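Local coordinates for protein type III pantothenate kinase (Campylobacter jejuni, PDB 2NRH) that probably catalyses the ATP-dependent phosphorylation of pantothenate, the first step of coenzyme A biosynthesis, at residues D76-I84 with L194-E205; F66-R77 with I101-I111. The protein carries 2 engineered substitutions. All blocks are in the same frame, centred on the assembly; numbering follows the deposited sequence.

Overall arrangement
The chain first builds a mixed sheet from strands 4-8 to 57-59, then runs through loop 66-74 into helix 75-81. A second sheet of the same strand order follows, giving the paired domains of the actin-like ATPase fold. Interaction 2 closes the shorter loop, with 23 residues between its segments, and brings 66-77 onto the hairpin of strands 95-102 and 105-113. Interaction 1 spans 109 residues and returns the C-terminal helix 194-204 to 76-84. The two cross rather than nest, since their segments alternate along the chain. Their segments overlap at Asp76 and Arg77, and helix 75-81 lies between the hairpin, which Arg77 faces, and the C-terminal helix, which Ala79 faces; Cys81 also packs on Phe66 and Ile101.

Interaction 1 (D76-I84 with L194-E205); sequences DRIAACYTI and LIFRGMKKIIKE
Ala79 and Gly198 meet where two helices of the actin-like ATPase fold pack together; the segments 76-81 and 194-204 cross at 79°, their axes approaching to 7.0 Å. Glycine permits this closeness: Gly198 CA makes a CA-H...O contact of 3.3 Å with Ala79 O. Beside it, Ile195 sets CG1 against Ala80 CB (3.6 Å) and carries CD1 on to the carbonyl of Asp76, the predicted proton acceptor; CG1 lies anti to its carbonyl carbon and CG2 anti to its N, which gives CG2 to Ala79 CB. The same Ile195 side chain touches Asp7 of the predicted ATP site and Asp91 of the predicted potassium site. Leu194 lays CD1 against Ala80 O and Ile84 CD1. At the other end Tyr82 swings its ring away from its own N (chi1 -157°), toward the C-terminal helix. The Lys201 chain passes across this ring at about a right angle, bringing NZ over one face in a cation-pi contact, 4.4 Å from the centroid. Phe64 packs edge-to-face with Tyr82, and Tyr82 OH donates a weak hydrogen bond to Glu205 OE1. The ammonium has a second role: Lys201 NZ donates to Tyr82 O over 3.2 Å, tilted 27° from the carbonyl plane.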
loop_
_atom_site.group_PDB
_atom_site.type_symbol
_atom_site.label_atom_id
_atom_site.label_comp_id
_atom_site.label_asym_id
_atom_site.label_seq_id
_atom_site.Cartn_x
_atom_site.Cartn_y
_atom_site.Cartn_z
ATOM N N ASP B 76 -3.639 -19.341 -8.467
ATOM C CA ASP B 76 -3.747 -19.300 -6.995
ATOM C C ASP B 76 -5.012 -18.608 -6.467
ATOM O O ASP B 76 -5.641 -19.068 -5.523
ATOM C CB ASP B 76 -2.488 -18.699 -6.377
ATOM C CG ASP B 76 -2.197 -17.299 -6.870
ATOM O OD1 ASP B 76 -2.620 -16.848 -7.997
ATOM O OD2 ASP B 76 -1.495 -16.621 -6.102
ATOM N N ARG B 77 -5.369 -17.479 -7.067
ATOM C CA ARG B 77 -6.624 -16.774 -6.750
ATOM C C ARG B 77 -7.847 -17.593 -7.196
ATOM O O ARG B 77 -8.823 -17.681 -6.464
ATOM C CB ARG B 77 -6.604 -15.398 -7.404
ATOM C CG ARG B 77 -5.471 -14.566 -6.825
ATOM C CD ARG B 77 -5.219 -13.251 -7.569
ATOM N NE ARG B 77 -6.316 -12.307 -7.537
ATOM C CZ ARG B 77 -6.385 -11.213 -8.290
ATOM N NH1 ARG B 77 -5.385 -10.860 -9.079
ATOM N NH2 ARG B 77 -7.425 -10.411 -8.193
ATOM N N ILE B 78 -7.794 -18.188 -8.385
ATOM C CA ILE B 78 -8.863 -19.050 -8.826
ATOM C C ILE B 78 -9.139 -20.165 -7.785
ATOM O O ILE B 78 -10.267 -20.317 -7.328
ATOM C CB ILE B 78 -8.599 -19.632 -10.259
ATOM C CG1 ILE B 78 -8.777 -18.539 -11.299
ATOM C CG2 ILE B 78 -9.561 -20.809 -10.554
ATOM C CD1 ILE B 78 -8.258 -18.837 -12.687
ATOM N N ALA B 79 -8.091 -20.912 -7.413
ATOM C CA ALA B 79 -8.210 -22.006 -6.487
ATOM C C ALA B 79 -8.747 -21.582 -5.118
ATOM O O ALA B 79 -9.420 -22.375 -4.446
ATOM C CB ALA B 79 -6.840 -22.717 -6.332
ATOM N N ALA B 80 -8.429 -20.371 -4.671
ATOM C CA ALA B 80 -8.953 -19.887 -3.365
ATOM C C ALA B 80 -10.393 -19.429 -3.445
ATOM O O ALA B 80 -11.095 -19.451 -2.420
ATOM C CB ALA B 80 -8.115 -18.767 -2.790
ATOM N N CYS B 81 -10.808 -18.959 -4.620
ATOM C CA CYS B 81 -12.214 -18.591 -4.846
ATOM C C CYS B 81 -13.111 -19.795 -5.118
ATOM O O CYS B 81 -14.331 -19.694 -5.088
ATOM C CB CYS B 81 -12.354 -17.604 -6.008
ATOM S SG CYS B 81 -11.711 -15.993 -5.582
ATOM N N TYR B 82 -12.494 -20.908 -5.441
ATOM C CA TYR B 82 -13.194 -21.974 -6.095
ATOM C C TYR B 82 -14.285 -22.640 -5.225
ATOM O O TYR B 82 -15.295 -23.085 -5.779
ATOM C CB TYR B 82 -12.205 -23.043 -6.537
ATOM C CG TYR B 82 -12.712 -23.895 -7.675
ATOM C CD1 TYR B 82 -13.197 -23.304 -8.842
ATOM C CD2 TYR B 82 -12.706 -25.282 -7.595
ATOM C CE1 TYR B 82 -13.649 -24.049 -9.885
ATOM C CE2 TYR B 82 -13.160 -26.046 -8.672
ATOM C CZ TYR B 82 -13.615 -25.405 -9.803
ATOM O OH TYR B 82 -14.033 -26.117 -10.891
ATOM N N THR B 83 -14.073 -22.784 -3.904
ATOM C CA THR B 83 -15.094 -23.473 -3.070
ATOM C C THR B 83 -16.152 -22.469 -2.550
ATOM O O THR B 83 -17.004 -22.802 -1.732
ATOM C CB THR B 83 -14.490 -24.210 -1.902
ATOM O OG1 THR B 83 -13.732 -23.285 -1.121
ATOM C CG2 THR B 83 -13.608 -25.292 -2.371
ATOM N N ILE B 84 -16.078 -21.241 -3.051
ATOM C CA ILE B 84 -16.941 -20.139 -2.599
ATOM C C ILE B 84 -17.969 -19.759 -3.666
ATOM O O ILE B 84 -17.635 -19.573 -4.825
ATOM C CB ILE B 84 -16.049 -18.939 -2.047
ATOM C CG1 ILE B 84 -15.479 -19.376 -0.680
ATOM C CG2 ILE B 84 -16.829 -17.630 -1.871
ATOM C CD1 ILE B 84 -14.057 -19.178 -0.524
ATOM N N LEU B 194 -7.647 -22.484 2.264
ATOM C CA LEU B 194 -8.602 -22.194 1.193
ATOM C C LEU B 194 -8.257 -22.778 -0.188
ATOM O O LEU B 194 -9.130 -23.304 -0.907
ATOM C CB LEU B 194 -8.821 -20.691 1.029
ATOM C CG LEU B 194 -10.112 -20.148 1.566
ATOM C CD1 LEU B 194 -10.415 -18.878 0.832
ATOM C CD2 LEU B 194 -11.313 -21.199 1.422
ATOM N N ILE B 195 -6.990 -22.643 -0.550
ATOM C CA ILE B 195 -6.498 -22.970 -1.864
ATOM C C ILE B 195 -6.529 -24.483 -2.003
ATOM O O ILE B 195 -7.003 -24.991 -3.002
ATOM C CB ILE B 195 -5.060 -22.361 -2.085
ATOM C CG1 ILE B 195 -5.174 -20.875 -2.381
ATOM C CG2 ILE B 195 -4.378 -22.972 -3.251
ATOM C CD1 ILE B 195 -3.855 -20.203 -2.704
ATOM N N PHE B 196 -6.007 -25.188 -1.000
ATOM C CA PHE B 196 -5.977 -26.653 -1.014
ATOM C C PHE B 196 -7.377 -27.252 -1.029
ATOM O O PHE B 196 -7.544 -28.392 -1.470
ATOM C CB PHE B 196 -5.219 -27.201 0.199
ATOM C CG PHE B 196 -3.750 -27.104 0.094
ATOM C CD1 PHE B 196 -3.069 -27.669 -0.983
ATOM C CD2 PHE B 196 -3.022 -26.454 1.091
ATOM C CE1 PHE B 196 -1.683 -27.571 -1.086
ATOM C CE2 PHE B 196 -1.627 -26.349 1.010
ATOM C CZ PHE B 196 -0.954 -26.915 -0.091
ATOM N N ARG B 197 -8.362 -26.521 -0.507
ATOM C CA ARG B 197 -9.775 -26.897 -0.644
ATOM C C ARG B 197 -10.296 -26.778 -2.106
ATOM O O ARG B 197 -11.004 -27.659 -2.591
ATOM C CB ARG B 197 -10.666 -26.064 0.294
ATOM C CG ARG B 197 -10.453 -26.317 1.782
ATOM C CD ARG B 197 -11.619 -25.738 2.681
ATOM N NE ARG B 197 -11.911 -26.649 3.807
ATOM C CZ ARG B 197 -13.092 -26.759 4.435
ATOM N NH1 ARG B 197 -14.148 -26.003 4.099
ATOM N NH2 ARG B 197 -13.213 -27.631 5.430
ATOM N N GLY B 198 -9.955 -25.692 -2.798
ATOM C CA GLY B 198 -10.173 -25.602 -4.246
ATOM C C GLY B 198 -9.545 -26.756 -5.000
ATOM O O GLY B 198 -10.210 -27.416 -5.828
ATOM N N MET B 199 -8.266 -27.025 -4.719
ATOM C CA MET B 199 -7.584 -28.209 -5.283
ATOM C C MET B 199 -8.268 -29.553 -4.914
ATOM O O MET B 199 -8.395 -30.444 -5.746
ATOM C CB MET B 199 -6.117 -28.225 -4.889
ATOM C CG MET B 199 -5.315 -26.947 -5.274
ATOM S SD MET B 199 -3.610 -27.011 -4.639
ATOM C CE MET B 199 -3.023 -28.197 -5.711
ATOM N N LYS B 200 -8.693 -29.690 -3.659
ATOM C CA LYS B 200 -9.412 -30.873 -3.203
ATOM C C LYS B 200 -10.672 -31.043 -4.050
ATOM O O LYS B 200 -10.953 -32.139 -4.533
ATOM C CB LYS B 200 -9.807 -30.729 -1.714
ATOM C CG LYS B 200 -9.405 -31.929 -0.866
ATOM C CD LYS B 200 -8.566 -31.500 0.337
ATOM C CE LYS B 200 -7.751 -32.679 0.938
ATOM N NZ LYS B 200 -7.445 -32.504 2.428
ATOM N N LYS B 201 -11.409 -29.943 -4.231
ATOM C CA LYS B 201 -12.634 -29.930 -5.030
ATOM C C LYS B 201 -12.385 -30.341 -6.447
ATOM O O LYS B 201 -13.205 -31.066 -7.015
ATOM C CB LYS B 201 -13.333 -28.574 -4.991
ATOM C CG LYS B 201 -14.617 -28.492 -5.847
ATOM C CD LYS B 201 -15.438 -27.198 -5.606
ATOM C CE LYS B 201 -16.208 -26.739 -6.931
ATOM N NZ LYS B 201 -17.086 -25.480 -6.846
ATOM N N ILE B 202 -11.275 -29.908 -7.038
ATOM C CA ILE B 202 -10.996 -30.325 -8.426
ATOM C C ILE B 202 -10.887 -31.842 -8.571
ATOM O O ILE B 202 -11.310 -32.412 -9.590
ATOM C CB ILE B 202 -9.730 -29.657 -9.019
ATOM C CG1 ILE B 202 -10.068 -28.251 -9.531
ATOM C CG2 ILE B 202 -9.043 -30.558 -10.106
ATOM C CD1 ILE B 202 -11.401 -28.091 -10.143
ATOM N N ILE B 203 -10.318 -32.469 -7.546
ATOM C CA ILE B 203 -10.028 -33.887 -7.555
ATOM C C ILE B 203 -11.295 -34.680 -7.320
ATOM O O ILE B 203 -11.469 -35.742 -7.904
ATOM C CB ILE B 203 -8.937 -34.234 -6.544
ATOM C CG1 ILE B 203 -7.597 -33.736 -7.068
ATOM C CG2 ILE B 203 -8.776 -35.731 -6.390
ATOM C CD1 ILE B 203 -6.673 -33.187 -6.029
ATOM N N LYS B 204 -12.200 -34.145 -6.503
ATOM C CA LYS B 204 -13.456 -34.819 -6.232
ATOM C C LYS B 204 -14.393 -34.712 -7.425
ATOM O O LYS B 204 -15.422 -35.389 -7.458
ATOM C CB LYS B 204 -14.126 -34.299 -4.942
ATOM C CG LYS B 204 -14.830 -32.932 -5.069
ATOM C CD LYS B 204 -16.000 -32.709 -4.056
ATOM C CE LYS B 204 -17.375 -32.971 -4.739
ATOM N NZ LYS B 204 -17.856 -31.780 -5.567
ATOM N N GLU B 205 -14.014 -33.882 -8.396
ATOM C CA GLU B 205 -14.821 -33.579 -9.601
ATOM C C GLU B 205 -14.301 -34.280 -10.855
ATOM O O GLU B 205 -14.952 -34.282 -11.896
ATOM C CB GLU B 205 -14.851 -32.073 -9.889
ATOM C CG GLU B 205 -15.530 -31.245 -8.843
ATOM C CD GLU B 205 -15.705 -29.754 -9.222
ATOM O OE1 GLU B 205 -15.065 -29.215 -10.186
ATOM O OE2 GLU B 205 -16.509 -29.108 -8.523
HETATM O O HOH W 1 -11.472 -22.480 -2.069
#

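Interaction 2 (F66-R77 with I101-I111)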
loop_
_atom_site.group_PDB
_atom_site.type_symbol
_atom_site.label_atom_id
_atom_site.label_comp_id
_atom_site.label_asym_id
_atom_site.label_seq_id
_atom_site.Cartn_x
_atom_site.Cartn_y
_atom_site.Cartn_z
ATOM N N PHE B 66 -13.972 -21.641 -14.109
ATOM C CA PHE B 66 -14.214 -20.562 -13.209
ATOM C C PHE B 66 -14.649 -19.384 -14.032
ATOM O O PHE B 66 -13.956 -18.985 -14.923
ATOM C CB PHE B 66 -12.899 -20.297 -12.441
ATOM C CG PHE B 66 -12.973 -19.177 -11.467
ATOM C CD1 PHE B 66 -13.667 -19.320 -10.284
ATOM C CD2 PHE B 66 -12.304 -17.988 -11.725
ATOM C CE1 PHE B 66 -13.731 -18.293 -9.383
ATOM C CE2 PHE B 66 -12.334 -16.988 -10.827
ATOM C CZ PHE B 66 -13.076 -17.118 -9.654
ATOM N N ASP B 67 -15.813 -18.829 -13.742
ATOM C CA ASP B 67 -16.406 -17.794 -14.602
ATOM C C ASP B 67 -15.882 -16.387 -14.258
ATOM O O ASP B 67 -16.324 -15.779 -13.324
ATOM C CB ASP B 67 -17.948 -17.874 -14.537
ATOM C CG ASP B 67 -18.664 -17.068 -15.656
ATOM O OD1 ASP B 67 -18.063 -16.204 -16.355
ATOM O OD2 ASP B 67 -19.891 -17.334 -15.846
ATOM N N THR B 68 -14.917 -15.919 -15.044
ATOM C CA THR B 68 -14.202 -14.604 -14.890
ATOM C C THR B 68 -13.897 -13.978 -16.285
ATOM O O THR B 68 -13.785 -14.700 -17.264
ATOM C CB THR B 68 -12.821 -14.766 -14.049
ATOM O OG1 THR B 68 -12.269 -13.476 -13.770
ATOM C CG2 THR B 68 -11.780 -15.508 -14.819
ATOM N N ILE B 69 -13.748 -12.660 -16.375
ATOM C CA ILE B 69 -13.220 -12.004 -17.599
ATOM C C ILE B 69 -11.927 -11.240 -17.305
ATOM O O ILE B 69 -11.474 -10.385 -18.110
ATOM C CB ILE B 69 -14.206 -10.976 -18.228
ATOM C CG1 ILE B 69 -14.658 -9.946 -17.199
ATOM C CG2 ILE B 69 -15.354 -11.689 -18.954
ATOM C CD1 ILE B 69 -15.433 -8.808 -17.805
ATOM N N TYR B 70 -11.419 -11.473 -16.100
ATOM C CA TYR B 70 -10.206 -10.861 -15.588
ATOM C C TYR B 70 -9.076 -11.507 -16.323
ATOM O O TYR B 70 -8.807 -12.675 -16.119
ATOM C CB TYR B 70 -10.067 -11.132 -14.069
ATOM C CG TYR B 70 -8.904 -10.447 -13.350
ATOM C CD1 TYR B 70 -9.136 -9.595 -12.257
ATOM C CD2 TYR B 70 -7.578 -10.664 -13.745
ATOM C CE1 TYR B 70 -8.083 -8.983 -11.583
ATOM C CE2 TYR B 70 -6.530 -10.080 -13.098
ATOM C CZ TYR B 70 -6.772 -9.249 -12.010
ATOM O OH TYR B 70 -5.704 -8.683 -11.363
ATOM N N GLN B 71 -8.405 -10.727 -17.162
ATOM C CA GLN B 71 -7.306 -11.239 -17.988
ATOM C C GLN B 71 -6.141 -11.847 -17.191
ATOM O O GLN B 71 -5.541 -11.207 -16.345
ATOM C CB GLN B 71 -6.755 -10.122 -18.882
ATOM C CG GLN B 71 -7.813 -9.340 -19.673
ATOM C CD GLN B 71 -7.217 -8.125 -20.379
ATOM O OE1 GLN B 71 -5.978 -7.939 -20.427
ATOM N NE2 GLN B 71 -8.092 -7.279 -20.931
ATOM N N GLY B 72 -5.814 -13.076 -17.486
ATOM C CA GLY B 72 -4.675 -13.711 -16.849
ATOM C C GLY B 72 -4.795 -13.953 -15.349
ATOM O O GLY B 72 -3.780 -14.111 -14.687
ATOM N N LEU B 73 -6.020 -14.004 -14.802
ATOM C CA LEU B 73 -6.207 -14.259 -13.356
ATOM C C LEU B 73 -5.291 -15.409 -12.852
ATOM O O LEU B 73 -5.168 -16.450 -13.524
ATOM C CB LEU B 73 -7.674 -14.566 -13.091
ATOM C CG LEU B 73 -8.091 -14.725 -11.619
ATOM C CD1 LEU B 73 -7.653 -13.518 -10.719
ATOM C CD2 LEU B 73 -9.584 -14.923 -11.596
ATOM N N GLY B 74 -4.605 -15.220 -11.722
ATOM C CA GLY B 74 -3.660 -16.227 -11.236
ATOM C C GLY B 74 -4.397 -17.469 -10.768
ATOM O O GLY B 74 -5.474 -17.394 -10.149
ATOM N N ILE B 75 -3.834 -18.626 -11.083
ATOM C CA ILE B 75 -4.434 -19.918 -10.663
ATOM C C ILE B 75 -4.549 -20.010 -9.150
ATOM O O ILE B 75 -5.431 -20.693 -8.588
ATOM C CB ILE B 75 -3.681 -21.160 -11.317
ATOM C CG1 ILE B 75 -4.495 -22.449 -11.104
ATOM C CG2 ILE B 75 -2.267 -21.345 -10.763
ATOM C CD1 ILE B 75 -6.012 -22.255 -11.225
ATOM N N ASP B 76 -3.639 -19.341 -8.467
ATOM C CA ASP B 76 -3.747 -19.300 -6.995
ATOM C C ASP B 76 -5.012 -18.608 -6.467
ATOM O O ASP B 76 -5.641 -19.068 -5.523
ATOM C CB ASP B 76 -2.488 -18.699 -6.377
ATOM C CG ASP B 76 -2.197 -17.299 -6.870
ATOM O OD1 ASP B 76 -2.620 -16.848 -7.997
ATOM O OD2 ASP B 76 -1.495 -16.621 -6.102
ATOM N N ARG B 77 -5.369 -17.479 -7.067
ATOM C CA ARG B 77 -6.624 -16.774 -6.750
ATOM C C ARG B 77 -7.847 -17.593 -7.196
ATOM O O ARG B 77 -8.823 -17.681 -6.464
ATOM C CB ARG B 77 -6.604 -15.398 -7.404
ATOM C CG ARG B 77 -5.471 -14.566 -6.825
ATOM C CD ARG B 77 -5.219 -13.251 -7.569
ATOM N NE ARG B 77 -6.316 -12.307 -7.537
ATOM C CZ ARG B 77 -6.385 -11.213 -8.290
ATOM N NH1 ARG B 77 -5.385 -10.860 -9.079
ATOM N NH2 ARG B 77 -7.425 -10.411 -8.193
ATOM N N ILE B 101 -16.817 -12.743 -5.322
ATOM C CA ILE B 101 -17.660 -13.791 -5.883
ATOM C C ILE B 101 -19.157 -13.557 -5.564
ATOM O O ILE B 101 -19.573 -13.186 -4.436
ATOM C CB ILE B 101 -17.212 -15.202 -5.409
ATOM C CG1 ILE B 101 -15.658 -15.351 -5.457
ATOM C CG2 ILE B 101 -17.924 -16.333 -6.202
ATOM C CD1 ILE B 101 -15.007 -15.330 -6.863
ATOM N N SER B 102 -19.967 -13.743 -6.598
ATOM C CA SER B 102 -21.396 -13.605 -6.463
ATOM C C SER B 102 -21.979 -14.639 -7.350
ATOM O O SER B 102 -21.834 -14.576 -8.553
ATOM C CB SER B 102 -21.888 -12.242 -6.881
ATOM O OG SER B 102 -23.306 -12.217 -6.781
ATOM N N ASN B 103 -22.572 -15.651 -6.729
ATOM C CA ASN B 103 -23.284 -16.607 -7.494
ATOM C C ASN B 103 -22.370 -17.456 -8.367
ATOM O O ASN B 103 -22.715 -17.809 -9.515
ATOM C CB ASN B 103 -24.358 -15.905 -8.325
ATOM C CG ASN B 103 -25.666 -16.611 -8.248
ATOM O OD1 ASN B 103 -26.033 -17.349 -9.161
ATOM N ND2 ASN B 103 -26.338 -16.474 -7.120
ATOM N N SER B 104 -21.227 -17.817 -7.778
ATOM C CA SER B 104 -20.215 -18.536 -8.469
ATOM C C SER B 104 -19.698 -17.751 -9.682
ATOM O O SER B 104 -19.186 -18.374 -10.629
ATOM C CB SER B 104 -20.754 -19.932 -8.950
ATOM O OG SER B 104 -21.025 -20.849 -7.890
ATOM N N ILE B 105 -19.853 -16.429 -9.699
ATOM C CA ILE B 105 -19.227 -15.585 -10.750
ATOM C C ILE B 105 -18.212 -14.619 -10.164
ATOM O O ILE B 105 -18.440 -14.024 -9.118
ATOM C CB ILE B 105 -20.282 -14.829 -11.597
ATOM C CG1 ILE B 105 -21.161 -15.856 -12.344
ATOM C CG2 ILE B 105 -19.616 -13.946 -12.695
ATOM C CD1 ILE B 105 -22.469 -15.324 -12.811
ATOM N N HIS B 106 -17.074 -14.486 -10.832
ATOM C CA HIS B 106 -15.965 -13.635 -10.389
ATOM C C HIS B 106 -16.246 -12.273 -10.963
ATOM O O HIS B 106 -16.253 -12.083 -12.183
ATOM C CB HIS B 106 -14.610 -14.206 -10.876
ATOM C CG HIS B 106 -13.416 -13.367 -10.492
ATOM N ND1 HIS B 106 -12.579 -12.785 -11.425
ATOM C CD2 HIS B 106 -12.948 -12.977 -9.284
ATOM C CE1 HIS B 106 -11.652 -12.072 -10.807
ATOM N NE2 HIS B 106 -11.855 -12.170 -9.511
ATOM N N LEU B 107 -16.568 -11.345 -10.068
ATOM C CA LEU B 107 -16.954 -10.006 -10.414
ATOM C C LEU B 107 -15.731 -9.088 -10.637
ATOM O O LEU B 107 -15.853 -7.946 -11.094
ATOM C CB LEU B 107 -17.839 -9.443 -9.290
ATOM C CG LEU B 107 -19.202 -10.116 -8.977
ATOM C CD1 LEU B 107 -19.922 -9.361 -7.866
ATOM C CD2 LEU B 107 -20.150 -10.270 -10.161
ATOM N N GLY B 108 -14.530 -9.545 -10.311
ATOM C CA GLY B 108 -13.430 -8.591 -10.349
ATOM C C GLY B 108 -12.653 -8.753 -9.076
ATOM O O GLY B 108 -13.033 -9.542 -8.221
ATOM N N GLY B 109 -11.539 -8.063 -8.975
ATOM C CA GLY B 109 -10.681 -8.199 -7.795
ATOM C C GLY B 109 -9.565 -7.172 -7.850
ATOM O O GLY B 109 -9.368 -6.489 -8.891
ATOM N N PHE B 110 -8.826 -7.045 -6.754
ATOM C CA PHE B 110 -7.708 -6.095 -6.748
ATOM C C PHE B 110 -6.595 -6.475 -5.808
ATOM O O PHE B 110 -6.740 -7.390 -4.995
ATOM C CB PHE B 110 -8.161 -4.668 -6.477
ATOM C CG PHE B 110 -8.918 -4.508 -5.199
ATOM C CD1 PHE B 110 -8.269 -3.991 -4.059
ATOM C CD2 PHE B 110 -10.286 -4.855 -5.130
ATOM C CE1 PHE B 110 -8.966 -3.844 -2.846
ATOM C CE2 PHE B 110 -11.011 -4.682 -3.928
ATOM C CZ PHE B 110 -10.363 -4.185 -2.766
ATOM N N ILE B 111 -5.504 -5.720 -5.924
ATOM C CA ILE B 111 -4.220 -6.105 -5.337
ATOM C C ILE B 111 -3.609 -4.965 -4.533
ATOM O O ILE B 111 -3.646 -3.722 -4.886
ATOM C CB ILE B 111 -3.179 -6.622 -6.437
ATOM C CG1 ILE B 111 -3.811 -7.663 -7.348
ATOM C CG2 ILE B 111 -1.854 -7.124 -5.810
ATOM C CD1 ILE B 111 -3.037 -7.846 -8.605
HETATM O O HOH W 2 -14.044 -11.290 -13.817
#
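His106 reaches from the beta hairpin of strands 95-102 and 105-113, closed by a type I' turn at Ser102 to Ile105, to Thr68 in the loop 66-74. Its CG lies anti to the backbone N (chi1 178°), which sends the ring toward Thr68. The backbones join where His106 N donates to Asp67 O over 2.9 Å. The ring nitrogens have separate partners. His106 ND1 and Thr68 OG1 share a hydrogen bond at the ring edge, donor undecided; the modelled 2.5 Å is very short, its exact length doubtful. NE2 is hydrogen-bonded to Asp99 OD1, which also takes a salt bridge from Arg77 NH2. Thr68 OG1 further accepts from Tyr70 N at 3.2 Å, forming an ST turn, and is hydrogen-bonded to a water that accepts from Ile69 N and donates to His106 O. The NE2 bond to Asp99, with Thr68 close to ND1, is consistent with a fixed ring orientation, while Leu73 CD2 covers one face in a CH-pi contact, 3.9 Å from the ring centroid, and Gly108 N lies over the opposite face. Phe66 sets CZ against His106 CB, completing an aromatic cluster with Tyr70. Tyr70 and Arg77 belong to the predicted substrate site, and Ala149 of the second subunit packs on Tyr70 and Ile111. Leu73 CD1 lies over the Arg77 guanidinium, in whose plane (within 13°) Arg77 NH1 donates to Tyr70 OH at 3.2 Å.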